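Local atomic coordinates of DUF1491 domain-containing protein (Caulobacter crescentus, PDB entry 4GOQ), a protein that is of unknown function but belongs to the DUF1491 family and folds as a five-stranded mixed sheet with two helices. Residues His102-Thr105 with Glu106-Ser110. Numbering follows the deposited sequence.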
loop_
_atom_site.group_PDB
_atom_site.type_symbol
_atom_site.label_atom_id
_atom_site.label_comp_id
_atom_site.label_asym_id
_atom_site.label_seq_id
_atom_site.Cartn_x
_atom_site.Cartn_y
_atom_site.Cartn_z
ATOM N N HIS A 102 -4.892 1.219 7.397
ATOM C CA HIS A 102 -4.092 0.636 6.333
ATOM C C HIS A 102 -3.894 -0.891 6.534
ATOM O O HIS A 102 -3.448 -1.552 5.592
ATOM C CB HIS A 102 -2.735 1.355 6.211
ATOM C CG HIS A 102 -2.038 1.488 7.535
ATOM N ND1 HIS A 102 -1.530 0.398 8.192
ATOM C CD2 HIS A 102 -1.844 2.591 8.297
ATOM C CE1 HIS A 102 -1.008 0.861 9.316
ATOM N NE2 HIS A 102 -1.179 2.180 9.426
ATOM N N PHE A 103 -4.172 -1.446 7.761
ATOM C CA PHE A 103 -4.033 -2.889 8.091
ATOM C C PHE A 103 -2.592 -3.430 7.913
ATOM O O PHE A 103 -2.384 -4.646 7.813
ATOM C CB PHE A 103 -5.030 -3.741 7.259
ATOM C CG PHE A 103 -6.463 -3.351 7.552
ATOM C CD1 PHE A 103 -7.118 -3.835 8.682
ATOM C CD2 PHE A 103 -7.138 -2.445 6.736
ATOM C CE1 PHE A 103 -8.447 -3.470 8.950
ATOM C CE2 PHE A 103 -8.464 -2.081 7.010
ATOM C CZ PHE A 103 -9.108 -2.598 8.110
ATOM N N LEU A 104 -1.602 -2.537 7.898
ATOM C CA LEU A 104 -0.202 -2.963 7.760
ATOM C C LEU A 104 0.325 -3.406 9.107
ATOM O O LEU A 104 0.084 -2.719 10.100
ATOM C CB LEU A 104 0.656 -1.811 7.195
ATOM C CG LEU A 104 0.257 -1.346 5.770
ATOM C CD1 LEU A 104 0.905 0.001 5.417
ATOM C CD2 LEU A 104 0.538 -2.438 4.737
ATOM N N THR A 105 1.073 -4.516 9.156
ATOM C CA THR A 105 1.603 -4.990 10.461
ATOM C C THR A 105 2.975 -4.396 10.774
ATOM O O THR A 105 3.343 -4.328 11.942
ATOM C CB THR A 105 1.655 -6.513 10.547
ATOM O OG1 THR A 105 2.583 -7.025 9.588
ATOM C CG2 THR A 105 0.293 -7.154 10.370
ATOM N N GLU A 106 3.741 -4.004 9.739
ATOM C CA GLU A 106 5.075 -3.412 9.901
ATOM C C GLU A 106 4.943 -1.961 10.367
ATOM O O GLU A 106 3.908 -1.345 10.110
ATOM C CB GLU A 106 5.879 -3.470 8.579
ATOM C CG GLU A 106 6.035 -4.862 7.963
ATOM C CD GLU A 106 4.866 -5.364 7.137
ATOM O OE1 GLU A 106 3.934 -4.573 6.859
ATOM O OE2 GLU A 106 4.853 -6.576 6.816
ATOM N N PRO A 107 5.992 -1.364 10.977
ATOM C CA PRO A 107 5.893 0.041 11.397
ATOM C C PRO A 107 5.674 0.984 10.226
ATOM O O PRO A 107 6.127 0.745 9.101
ATOM C CB PRO A 107 7.246 0.306 12.064
ATOM C CG PRO A 107 7.732 -1.033 12.499
ATOM C CD PRO A 107 7.292 -1.942 11.374
ATOM N N VAL A 108 4.977 2.069 10.505
ATOM C CA VAL A 108 4.613 3.050 9.510
ATOM C C VAL A 108 5.173 4.441 9.917
ATOM O O VAL A 108 5.180 4.779 11.089
ATOM C CB VAL A 108 3.061 3.052 9.369
ATOM C CG1 VAL A 108 2.566 4.252 8.592
ATOM C CG2 VAL A 108 2.541 1.755 8.739
ATOM N N GLU A 109 5.627 5.214 8.929
ATOM C CA GLU A 109 6.097 6.592 9.087
ATOM C C GLU A 109 4.835 7.486 8.965
ATOM O O GLU A 109 4.124 7.435 7.940
ATOM C CB GLU A 109 7.159 6.875 7.995
ATOM C CG GLU A 109 7.668 8.294 7.838
ATOM C CD GLU A 109 8.361 8.464 6.499
ATOM O OE1 GLU A 109 7.678 8.839 5.513
ATOM O OE2 GLU A 109 9.556 8.090 6.409
ATOM N N SER A 110 4.512 8.226 10.032
ATOM C CA SER A 110 3.355 9.149 10.080
ATOM C C SER A 110 3.512 10.347 9.140
ATOM O O SER A 110 4.666 10.729 8.860
ATOM C CB SER A 110 3.140 9.674 11.498
ATOM O OG SER A 110 4.266 10.396 11.973
ATOM O OXT SER A 110 2.477 10.936 8.747
HETATM O O HOH W 1 1.824 -0.941 11.593
HETATM O O HOH W 2 1.505 -5.878 6.849
HETATM O O HOH W 3 2.519 -8.676 7.532
#
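Between His102 and Val108 the backbone bends round at Thr105 and Glu106, which brings the two side chains at its ends together from opposite directions. Val108 CG2 does the touching: it lies 3.7 Å from His102 CE1, oblique to the imidazole, and 4.1 Å from Leu104 CD1, whose side chain meets it at about a right angle. An in-plane bond helps to fix the rotation of the imidazole: Leu104 N donates to His102 ND1 at 3.0 Å, only 7° out of the ring plane; Phe52 of strand 48-56 meets the same ring edge-to-face. This bend belongs to the C-terminal tail that follows strand 91-97, and backbone hydrogen bonds of Pro107 and Glu109 with Trp64 tie its last part to strand 62-65, the outermost strand at that side of the sheet. At the bend, Glu106 folds its chain at chi2 (82°), turning the carboxylate back beside Thr105. Water links the two: one molecule accepts from Thr105 N at 2.7 Å and donates to Glu106 OE1, while another joins Thr105 OG1 to OE2. The indole N-H groups of Trp64 and Trp9 also bond OE1 and OE2 respectively. A third water donates to both Leu104 O and Glu106 O, bridging the two carbonyls.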